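Local structure of prepilin (Salmonella typhi, 3FHV) at residues 9-14 with 106-111; 23-26 with 32-35; 100-105 with 132-137. The protein probably builds the type IVb pilus as its pilin subunit PilS and interacts with the host cystic fibrosis transmembrane conductance regulator. All blocks are in the same frame, centred on the assembly; numbering follows the deposited sequence.

Contact 1: 9-14 with 106-111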
ATOM      1  N   THR A   9       3.187  11.681  -4.573  1.00 11.84           N
ATOM      2  CA  THR A   9       3.275  10.768  -3.434  1.00 11.60           C
ATOM      3  C   THR A   9       2.074  10.980  -2.526  1.00 10.67           C
ATOM      4  O   THR A   9       1.441  10.026  -2.081  1.00  9.74           O
ATOM      5  CB  THR A   9       4.553  11.014  -2.592  1.00 13.08           C
ATOM      6  OG1 THR A   9       5.706  10.764  -3.398  1.00 14.17           O
ATOM      7  CG2 THR A   9       4.587  10.076  -1.371  1.00 14.68           C
ATOM      8  N   GLU A  10       1.772  12.247  -2.268  1.00 10.14           N
ATOM      9  CA  GLU A  10       0.664  12.620  -1.409  1.00 11.11           C
ATOM     10  C   GLU A  10      -0.652  12.024  -1.900  1.00  9.79           C
ATOM     11  O   GLU A  10      -1.419  11.454  -1.115  1.00  9.52           O
ATOM     12  CB  GLU A  10       0.567  14.149  -1.334  1.00 13.37           C
ATOM     13  CG  GLU A  10       1.751  14.836  -0.633  1.00 19.50           C
ATOM     14  CD  GLU A  10       3.077  14.724  -1.398  1.00 21.64           C
ATOM     15  OE1 GLU A  10       3.060  14.623  -2.643  1.00 21.00           O
ATOM     16  OE2 GLU A  10       4.144  14.758  -0.749  1.00 24.99           O
ATOM     17  N   LEU A  11      -0.907  12.144  -3.200  1.00  8.29           N
ATOM     18  CA  LEU A  11      -2.133  11.620  -3.790  1.00 10.90           C
ATOM     19  C   LEU A  11      -2.211  10.107  -3.591  1.00 10.39           C
ATOM     20  O   LEU A  11      -3.239   9.564  -3.178  1.00  8.68           O
ATOM     21  CB  LEU A  11      -2.176  11.950  -5.282  1.00 12.27           C
ATOM     22  CG  LEU A  11      -3.463  11.579  -6.018  1.00 16.53           C
ATOM     23  CD1 LEU A  11      -4.621  12.432  -5.516  1.00 11.83           C
ATOM     24  CD2 LEU A  11      -3.267  11.796  -7.509  1.00 20.89           C
ATOM     25  N   THR A  12      -1.110   9.430  -3.881  1.00  8.44           N
ATOM     26  CA  THR A  12      -1.044   7.987  -3.728  1.00  7.82           C
ATOM     27  C   THR A  12      -1.235   7.588  -2.264  1.00  6.87           C
ATOM     28  O   THR A  12      -1.846   6.553  -1.969  1.00  6.94           O
ATOM     29  CB  THR A  12       0.310   7.451  -4.236  1.00  8.64           C
ATOM     30  OG1 THR A  12       0.450   7.795  -5.620  1.00 10.70           O
ATOM     31  CG2 THR A  12       0.388   5.920  -4.081  1.00  5.26           C
ATOM     32  N   ASN A  13      -0.716   8.407  -1.353  1.00  6.78           N
ATOM     33  CA  ASN A  13      -0.838   8.114   0.073  1.00  6.99           C
ATOM     34  C   ASN A  13      -2.287   8.145   0.530  1.00  6.97           C
ATOM     35  O   ASN A  13      -2.730   7.252   1.250  1.00  5.90           O
ATOM     36  CB  ASN A  13      -0.003   9.095   0.921  1.00  7.27           C
ATOM     37  CG  ASN A  13       1.465   8.702   0.994  1.00 10.11           C
ATOM     38  OD1 ASN A  13       1.809   7.530   0.846  1.00  7.85           O
ATOM     39  ND2 ASN A  13       2.330   9.676   1.256  1.00  9.62           N
ATOM     40  N   TYR A  14      -3.033   9.165   0.114  1.00  5.07           N
ATOM     41  CA  TYR A  14      -4.432   9.255   0.516  1.00  6.14           C
ATOM     42  C   TYR A  14      -5.257   8.154  -0.134  1.00  4.92           C
ATOM     43  O   TYR A  14      -6.142   7.585   0.492  1.00  6.30           O
ATOM     44  CB  TYR A  14      -5.015  10.626   0.147  1.00  6.28           C
ATOM     45  CG  TYR A  14      -4.302  11.769   0.834  1.00  5.91           C
ATOM     46  CD1 TYR A  14      -4.076  11.745   2.214  1.00  9.10           C
ATOM     47  CD2 TYR A  14      -3.812  12.847   0.102  1.00  6.87           C
ATOM     48  CE1 TYR A  14      -3.362  12.771   2.845  1.00  9.97           C
ATOM     49  CE2 TYR A  14      -3.105  13.870   0.720  1.00  6.11           C
ATOM     50  CZ  TYR A  14      -2.878  13.824   2.085  1.00  6.76           C
ATOM     51  OH  TYR A  14      -2.144  14.814   2.685  1.00  7.30           O
ATOM     52  N   THR A 106      -7.952  17.730  -7.330  1.00  9.01           N
ATOM     53  CA  THR A 106      -8.346  17.306  -8.668  1.00  8.72           C
ATOM     54  C   THR A 106      -7.954  15.855  -8.905  1.00  7.68           C
ATOM     55  O   THR A 106      -8.689  15.102  -9.545  1.00  7.27           O
ATOM     56  CB  THR A 106      -7.735  18.203  -9.768  1.00  9.89           C
ATOM     57  OG1 THR A 106      -6.304  18.206  -9.668  1.00 11.14           O
ATOM     58  CG2 THR A 106      -8.258  19.626  -9.622  1.00  7.55           C
ATOM     59  N   GLY A 107      -6.805  15.457  -8.375  1.00  7.02           N
ATOM     60  CA  GLY A 107      -6.363  14.082  -8.537  1.00  7.86           C
ATOM     61  C   GLY A 107      -7.320  13.083  -7.901  1.00  7.04           C
ATOM     62  O   GLY A 107      -7.625  12.039  -8.491  1.00  5.82           O
ATOM     63  N   MET A 108      -7.801  13.399  -6.701  1.00  7.47           N
ATOM     64  CA  MET A 108      -8.728  12.516  -5.994  1.00  9.18           C
ATOM     65  C   MET A 108     -10.063  12.470  -6.741  1.00  8.87           C
ATOM     66  O   MET A 108     -10.753  11.450  -6.733  1.00  8.88           O
ATOM     67  CB  MET A 108      -8.946  12.996  -4.550  1.00  9.04           C
ATOM     68  CG  MET A 108      -7.704  12.917  -3.642  1.00  9.64           C
ATOM     69  SD  MET A 108      -7.019  11.246  -3.385  1.00 11.25           S
ATOM     70  CE  MET A 108      -8.276  10.543  -2.331  1.00  8.64           C
ATOM     71  N   SER A 109     -10.425  13.579  -7.382  1.00  9.43           N
ATOM     72  CA  SER A 109     -11.665  13.631  -8.154  1.00  9.21           C
ATOM     73  C   SER A 109     -11.558  12.681  -9.349  1.00 10.75           C
ATOM     74  O   SER A 109     -12.449  11.868  -9.591  1.00 10.33           O
ATOM     75  CB  SER A 109     -11.923  15.047  -8.675  1.00  9.67           C
ATOM     76  OG  SER A 109     -13.077  15.072  -9.508  1.00  7.49           O
ATOM     77  N   ARG A 110     -10.456  12.787 -10.087  1.00 10.81           N
ATOM     78  CA  ARG A 110     -10.226  11.949 -11.265  1.00 14.03           C
ATOM     79  C   ARG A 110     -10.071  10.480 -10.898  1.00 15.00           C
ATOM     80  O   ARG A 110     -10.548   9.597 -11.616  1.00 15.90           O
ATOM     81  CB  ARG A 110      -8.977  12.415 -12.017  1.00 16.99           C
ATOM     82  CG  ARG A 110      -9.058  13.849 -12.521  1.00 25.22           C
ATOM     83  CD  ARG A 110      -7.780  14.266 -13.249  1.00 34.51           C
ATOM     84  NE  ARG A 110      -7.756  15.711 -13.476  1.00 44.60           N
ATOM     85  CZ  ARG A 110      -6.748  16.376 -14.035  1.00 48.30           C
ATOM     86  NH1 ARG A 110      -5.657  15.733 -14.435  1.00 50.96           N
ATOM     87  NH2 ARG A 110      -6.837  17.691 -14.199  1.00 50.94           N
ATOM     88  N   SER A 111      -9.388  10.221  -9.790  1.00 15.06           N
ATOM     89  CA  SER A 111      -9.189   8.859  -9.315  1.00 16.26           C
ATOM     90  C   SER A 111     -10.565   8.196  -9.179  1.00 16.63           C
ATOM     91  O   SER A 111     -10.710   6.982  -9.348  1.00 15.43           O
ATOM     92  CB  SER A 111      -8.472   8.885  -7.964  1.00 17.34           C
ATOM     93  OG  SER A 111      -8.181   7.574  -7.516  1.00 23.40           O
TER
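Met-108 reaches from helix 98-111 to the flank of helix 8-25, where it meets Leu-11 and Tyr-14. The short helix axes of 9-14 and 106-111 pass 10.2 Å apart at 48° between their N-to-C directions, and this gap is bridged by side chains. From its CB the methionine sets out with CG beside its own backbone N and anti to the carbonyl carbon (chi1 -66°), then bends again at the next two torsions, which brings its tip nearer helix 8-25. Met-108 CG lies 3.6 Å from Leu-11 CD1. The sulfur comes closer to the same methyl, with Met-108 SD 3.4 Å from Leu-11 CD1, and at the tip Met-108 CE rests 4.1 Å from Tyr-14 CB.

Leu-11 slides past Met-108 in the opposite direction, its two methyls reaching the far backbone. Leu-11 CD1 sits 3.5 Å from Met-108 N and 3.7 Å from Gly-107 C, while Leu-11 CD2 is 4.0 Å from Gly-107 CA. With no side chain on Gly-107, the leucine lies directly against the main chain. Tyr-14 offers chiefly its CB, since its ring turns away to meet Phe-152 of strand 148-154 and its hydroxyl is hydrogen-bonded to Thr-93 OG1. Phe-152, Tyr-154 and Ile-117 of the sheet also pack on Met-108, which places the methionine between the two helices and the sheet beneath them. Helix 8-25 packs on the antiparallel sheet as in other type IV pilins, and this contact adds helix 98-111 to that packing.

Not one hydrogen bond passes between the two segments. Cohesion here is therefore apolar and dispersive: a flexible, polarisable thioether is fitted against a branched leucine, and the joint would depend mainly on how closely their shapes match.

Contact 2: 23-26 with 32-35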
ATOM      1  N   GLY A  23     -10.651  -1.758   3.548  1.00 11.12           N
ATOM      2  CA  GLY A  23     -10.355  -3.158   3.819  1.00 12.54           C
ATOM      3  C   GLY A  23     -10.521  -3.486   5.294  1.00 15.25           C
ATOM      4  O   GLY A  23     -11.107  -4.511   5.653  1.00 15.98           O
ATOM      5  N   MET A  24     -10.010  -2.613   6.156  1.00 15.56           N
ATOM      6  CA  MET A  24     -10.114  -2.814   7.597  1.00 18.29           C
ATOM      7  C   MET A  24     -11.560  -2.746   8.085  1.00 18.21           C
ATOM      8  O   MET A  24     -11.973  -3.546   8.918  1.00 18.38           O
ATOM      9  CB  MET A  24      -9.285  -1.766   8.345  1.00 18.67           C
ATOM     10  CG  MET A  24      -9.389  -1.860   9.861  1.00 22.61           C
ATOM     11  SD  MET A  24      -8.380  -0.639  10.731  1.00 26.81           S
ATOM     12  CE  MET A  24      -9.471   0.723  10.806  1.00 25.01           C
ATOM     13  N   MET A  25     -12.327  -1.793   7.567  1.00 19.79           N
ATOM     14  CA  MET A  25     -13.714  -1.641   7.996  1.00 21.98           C
ATOM     15  C   MET A  25     -14.612  -2.813   7.616  1.00 23.46           C
ATOM     16  O   MET A  25     -15.601  -3.088   8.295  1.00 22.69           O
ATOM     17  CB  MET A  25     -14.295  -0.328   7.458  1.00 22.16           C
ATOM     18  CG  MET A  25     -13.691   0.916   8.094  1.00 22.54           C
ATOM     19  SD  MET A  25     -13.918   0.969   9.891  1.00 28.70           S
ATOM     20  CE  MET A  25     -12.530   0.065  10.435  1.00 22.76           C
ATOM     21  N   LYS A  26     -14.271  -3.508   6.538  1.00 24.98           N
ATOM     22  CA  LYS A  26     -15.066  -4.655   6.114  1.00 28.30           C
ATOM     23  C   LYS A  26     -15.037  -5.747   7.183  1.00 29.54           C
ATOM     24  O   LYS A  26     -15.909  -6.615   7.220  1.00 30.44           O
ATOM     25  CB  LYS A  26     -14.537  -5.217   4.792  1.00 29.27           C
ATOM     26  CG  LYS A  26     -14.795  -4.317   3.605  1.00 32.25           C
ATOM     27  CD  LYS A  26     -14.350  -4.964   2.305  1.00 34.13           C
ATOM     28  CE  LYS A  26     -14.677  -4.070   1.119  1.00 35.42           C
ATOM     29  NZ  LYS A  26     -14.189  -4.644  -0.162  1.00 35.30           N
ATOM     30  N   ALA A  32     -18.053   0.403  16.407  1.00 18.73           N
ATOM     31  CA  ALA A  32     -17.590   1.458  15.521  1.00 18.14           C
ATOM     32  C   ALA A  32     -16.646   2.402  16.242  1.00 17.88           C
ATOM     33  O   ALA A  32     -16.660   2.498  17.476  1.00 16.40           O
ATOM     34  CB  ALA A  32     -18.786   2.237  14.977  1.00 18.84           C
ATOM     35  N   PHE A  33     -15.824   3.100  15.465  1.00 16.42           N
ATOM     36  CA  PHE A  33     -14.892   4.054  16.039  1.00 16.01           C
ATOM     37  C   PHE A  33     -15.688   5.301  16.410  1.00 15.80           C
ATOM     38  O   PHE A  33     -16.615   5.686  15.695  1.00 16.41           O
ATOM     39  CB  PHE A  33     -13.790   4.392  15.025  1.00 15.28           C
ATOM     40  CG  PHE A  33     -12.868   3.242  14.733  1.00 16.00           C
ATOM     41  CD1 PHE A  33     -11.934   2.827  15.675  1.00 16.34           C
ATOM     42  CD2 PHE A  33     -12.944   2.563  13.524  1.00 16.27           C
ATOM     43  CE1 PHE A  33     -11.092   1.752  15.417  1.00 16.12           C
ATOM     44  CE2 PHE A  33     -12.108   1.486  13.261  1.00 16.59           C
ATOM     45  CZ  PHE A  33     -11.182   1.079  14.207  1.00 14.37           C
ATOM     46  N   THR A  34     -15.343   5.910  17.540  1.00 15.90           N
ATOM     47  CA  THR A  34     -16.035   7.108  18.000  1.00 17.86           C
ATOM     48  C   THR A  34     -15.142   8.346  17.941  1.00 17.52           C
ATOM     49  O   THR A  34     -15.549   9.435  18.333  1.00 19.11           O
ATOM     50  CB  THR A  34     -16.551   6.932  19.446  1.00 17.81           C
ATOM     51  OG1 THR A  34     -15.447   6.739  20.333  1.00 20.19           O
ATOM     52  CG2 THR A  34     -17.476   5.729  19.535  1.00 19.87           C
ATOM     53  N   SER A  35     -13.917   8.179  17.460  1.00 16.59           N
ATOM     54  CA  SER A  35     -13.008   9.315  17.349  1.00 15.01           C
ATOM     55  C   SER A  35     -11.933   9.049  16.308  1.00 14.04           C
ATOM     56  O   SER A  35     -11.513   7.903  16.109  1.00 12.57           O
ATOM     57  CB  SER A  35     -12.337   9.614  18.690  1.00 16.98           C
ATOM     58  OG  SER A  35     -11.298   8.690  18.955  1.00 16.36           O
TER
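A Met-aromatic contact between Met-25 and Phe-33, joined by the methyl of Met-24, links the last turn of helix 8-25 at the protein surface to the loop that precedes helix 36-45. Only five residues separate the two segments, yet the backbones stay well apart, with Met-25 CA 9.0 Å from Ala-32 CA, and the long side chains span the distance.

The sulfur of Met-25 lies at the edge of the phenyl ring, in its plane. Met-25 SD is 5.1 Å from the centroid of the Phe-33 ring, 88° off the ring normal, and 3.9 Å from Phe-33 CE2. It gets there by a folded route, the methionine chain bending at both chi2 and chi3, and the side chain runs at a slant to that of Phe-33. The terminal methyl of Met-25 is likewise at the ring edge, although its very close spacing to CE2 is doubtful in the model.

Met-24 travels differently. CG stands anti to the backbone N (chi1 177°) and the chain stays extended until it turns at the sulfur, so the side chain comes at Phe-33 from the opposite direction and delivers its methyl to the ring obliquely. Met-24 CE is 3.7 Å from Phe-33 CE2 and 3.8 Å from Phe-33 CZ.

Helix 36-45 completes the cluster: Met-39 packs on both Met-25 and Phe-33, Leu-43 on Met-24 and Thr-42 on Phe-33. Ser-35, at its N-cap, accepts a bond from Lys-38 N.

Since no hydrogen bond links the two segments, attraction probably comes mainly from dispersion, with a contribution from the sulfur at the ring edge, whose C-H groups probably carry a slight positive charge that would favour the electron-rich sulfur.

Contact 3: 100-105 with 132-137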
ATOM      1  N   ALA A 100      -0.389  22.218  -3.947  1.00 12.92           N
ATOM      2  CA  ALA A 100      -0.700  20.834  -3.613  1.00 14.00           C
ATOM      3  C   ALA A 100      -2.205  20.633  -3.484  1.00 12.27           C
ATOM      4  O   ALA A 100      -2.737  19.617  -3.911  1.00 11.37           O
ATOM      5  CB  ALA A 100      -0.008  20.441  -2.315  1.00 14.43           C
ATOM      6  N   CYS A 101      -2.885  21.602  -2.880  1.00 11.25           N
ATOM      7  CA  CYS A 101      -4.330  21.524  -2.711  1.00 11.73           C
ATOM      8  C   CYS A 101      -5.019  21.357  -4.065  1.00 11.14           C
ATOM      9  O   CYS A 101      -5.960  20.579  -4.202  1.00 10.01           O
ATOM     10  CB  CYS A 101      -4.828  22.789  -2.016  1.00 12.49           C
ATOM     11  SG  CYS A 101      -6.630  23.034  -1.868  1.00 11.55           S
ATOM     12  N   VAL A 102      -4.550  22.088  -5.068  1.00 10.74           N
ATOM     13  CA  VAL A 102      -5.144  21.991  -6.394  1.00  9.52           C
ATOM     14  C   VAL A 102      -4.883  20.642  -7.048  1.00  9.89           C
ATOM     15  O   VAL A 102      -5.796  20.016  -7.588  1.00  7.60           O
ATOM     16  CB  VAL A 102      -4.615  23.092  -7.330  1.00  9.24           C
ATOM     17  CG1 VAL A 102      -5.170  22.882  -8.739  1.00 10.89           C
ATOM     18  CG2 VAL A 102      -5.024  24.463  -6.797  1.00  9.97           C
ATOM     19  N   SER A 103      -3.634  20.191  -7.003  1.00  9.82           N
ATOM     20  CA  SER A 103      -3.283  18.914  -7.614  1.00 10.64           C
ATOM     21  C   SER A 103      -3.892  17.715  -6.884  1.00  9.43           C
ATOM     22  O   SER A 103      -4.323  16.757  -7.515  1.00  6.97           O
ATOM     23  CB  SER A 103      -1.763  18.759  -7.666  1.00 12.31           C
ATOM     24  OG  SER A 103      -1.233  18.691  -6.360  1.00 19.25           O
ATOM     25  N   ILE A 104      -3.919  17.764  -5.558  1.00  8.17           N
ATOM     26  CA  ILE A 104      -4.476  16.665  -4.788  1.00  8.32           C
ATOM     27  C   ILE A 104      -5.998  16.576  -4.913  1.00  7.91           C
ATOM     28  O   ILE A 104      -6.549  15.488  -5.114  1.00  5.20           O
ATOM     29  CB  ILE A 104      -4.099  16.787  -3.302  1.00  8.43           C
ATOM     30  CG1 ILE A 104      -2.572  16.699  -3.144  1.00  9.01           C
ATOM     31  CG2 ILE A 104      -4.776  15.681  -2.498  1.00  7.67           C
ATOM     32  CD1 ILE A 104      -2.082  17.086  -1.748  1.00  9.46           C
ATOM     33  N   SER A 105      -6.682  17.709  -4.794  1.00  6.93           N
ATOM     34  CA  SER A 105      -8.133  17.687  -4.889  1.00  8.33           C
ATOM     35  C   SER A 105      -8.581  17.220  -6.272  1.00  9.01           C
ATOM     36  O   SER A 105      -9.483  16.388  -6.382  1.00  8.33           O
ATOM     37  CB  SER A 105      -8.727  19.071  -4.564  1.00  9.01           C
ATOM     38  OG  SER A 105      -8.318  20.045  -5.503  1.00  8.74           O
ATOM     39  N   GLU A 132     -10.280  24.251 -12.323  1.00  9.82           N
ATOM     40  CA  GLU A 132     -10.839  25.591 -12.204  1.00 12.72           C
ATOM     41  C   GLU A 132     -11.463  25.799 -10.830  1.00 12.09           C
ATOM     42  O   GLU A 132     -11.307  26.858 -10.231  1.00 12.34           O
ATOM     43  CB  GLU A 132     -11.894  25.845 -13.286  1.00 14.17           C
ATOM     44  CG  GLU A 132     -11.354  25.960 -14.705  1.00 17.25           C
ATOM     45  CD  GLU A 132     -10.807  24.656 -15.238  1.00 19.29           C
ATOM     46  OE1 GLU A 132     -11.239  23.589 -14.751  1.00 17.92           O
ATOM     47  OE2 GLU A 132      -9.957  24.693 -16.155  1.00 21.16           O
ATOM     48  N   ILE A 133     -12.170  24.793 -10.326  1.00  9.73           N
ATOM     49  CA  ILE A 133     -12.792  24.925  -9.010  1.00 10.46           C
ATOM     50  C   ILE A 133     -11.728  24.975  -7.916  1.00 10.48           C
ATOM     51  O   ILE A 133     -11.748  25.853  -7.049  1.00  9.77           O
ATOM     52  CB  ILE A 133     -13.764  23.746  -8.722  1.00 10.14           C
ATOM     53  CG1 ILE A 133     -15.036  23.897  -9.564  1.00  9.37           C
ATOM     54  CG2 ILE A 133     -14.104  23.693  -7.234  1.00  8.83           C
ATOM     55  CD1 ILE A 133     -15.979  22.690  -9.482  1.00  5.95           C
ATOM     56  N   ALA A 134     -10.795  24.027  -7.961  1.00 11.71           N
ATOM     57  CA  ALA A 134      -9.735  23.954  -6.967  1.00 11.72           C
ATOM     58  C   ALA A 134      -8.907  25.234  -6.894  1.00 11.24           C
ATOM     59  O   ALA A 134      -8.668  25.758  -5.803  1.00  9.33           O
ATOM     60  CB  ALA A 134      -8.835  22.758  -7.249  1.00 10.50           C
ATOM     61  N   SER A 135      -8.474  25.736  -8.051  1.00 13.81           N
ATOM     62  CA  SER A 135      -7.666  26.957  -8.099  1.00 14.34           C
ATOM     63  C   SER A 135      -8.322  28.089  -7.319  1.00 13.55           C
ATOM     64  O   SER A 135      -7.654  28.885  -6.655  1.00 13.14           O
ATOM     65  CB  SER A 135      -7.468  27.416  -9.549  1.00 16.12           C
ATOM     66  OG  SER A 135      -6.749  26.455 -10.297  1.00 25.13           O
ATOM     67  N   SER A 136      -9.640  28.159  -7.400  1.00 11.76           N
ATOM     68  CA  SER A 136     -10.365  29.215  -6.721  1.00 12.23           C
ATOM     69  C   SER A 136     -10.574  28.923  -5.238  1.00 12.13           C
ATOM     70  O   SER A 136     -10.314  29.780  -4.389  1.00 11.09           O
ATOM     71  CB  SER A 136     -11.706  29.440  -7.429  1.00 11.91           C
ATOM     72  OG  SER A 136     -12.487  30.435  -6.786  1.00 15.13           O
ATOM     73  N   GLU A 137     -11.025  27.712  -4.919  1.00  9.81           N
ATOM     74  CA  GLU A 137     -11.282  27.348  -3.531  1.00  8.71           C
ATOM     75  C   GLU A 137     -10.048  27.121  -2.662  1.00  7.32           C
ATOM     76  O   GLU A 137     -10.112  27.293  -1.452  1.00  9.37           O
ATOM     77  CB  GLU A 137     -12.181  26.118  -3.470  1.00  7.22           C
ATOM     78  CG  GLU A 137     -13.526  26.324  -4.137  1.00  7.80           C
ATOM     79  CD  GLU A 137     -14.395  25.098  -4.039  1.00  7.90           C
ATOM     80  OE1 GLU A 137     -13.837  24.020  -3.743  1.00 10.21           O
ATOM     81  OE2 GLU A 137     -15.618  25.202  -4.266  1.00  7.00           O
TER
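Helices 98-111 and 131-137 run roughly antiparallel where 100-105 meets 132-137, with 148° between their N-to-C directions and 8.6 Å between the segment axes. The nearest backbones are those of Val-102 and Ala-134, whose CA atoms are 5.0 Å apart, close enough for small side chains to fill the interface.

Ala-134 CB points into helix 98-111 and touches Val-102 CA at 3.9 Å and Val-102 CG1 at 4.0 Å. The other valine branch reaches the next residue, with Val-102 CG2 3.9 Å from Ser-135 CA. Ser-105 lies on the same alanine methyl, its OG 3.3 Å from Ala-134 CB. With chi1 at 64°, Ser-105 OG folds back on its own helix and gives its proton to Cys-101 O at 2.7 Å, the donor only 17° from the carbonyl plane. The hydroxyl thus has its polar partner within its own helix and can face a methyl, while Cys-101 O also takes the helical bond from Ser-105 N.

Next to Val-102, Cys-101 is disulfide-bonded to Cys-138, tying the chain just past helix 131-137 to helix 98-111. Such a cystine in the C-terminal part of this soluble portion of the protein is characteristic of type IV pilins.

How the contacts relate
From the N terminus, helix 8-25 enters contact 1 near its start and contact 2 at its last turn. Contact 2 closes first, a short loop into 32-35 nested wholly inside the long loop that contact 1 closes when 106-111 returns to the helix. Contact 3 opens at 100-105, before contact 1 has closed, and ends at 132-137, so the two cross and share helix 98-111. They also touch: Leu-11 and Tyr-14 pack on Ile-104, and Thr-106 packs on Ala-134. Together they join helices 8-25, 98-111 and 131-137 in sequence, whereas contact 2, about 22 Å from contact 1 between centres, joins the far end of helix 8-25 to the loop before helix 36-45.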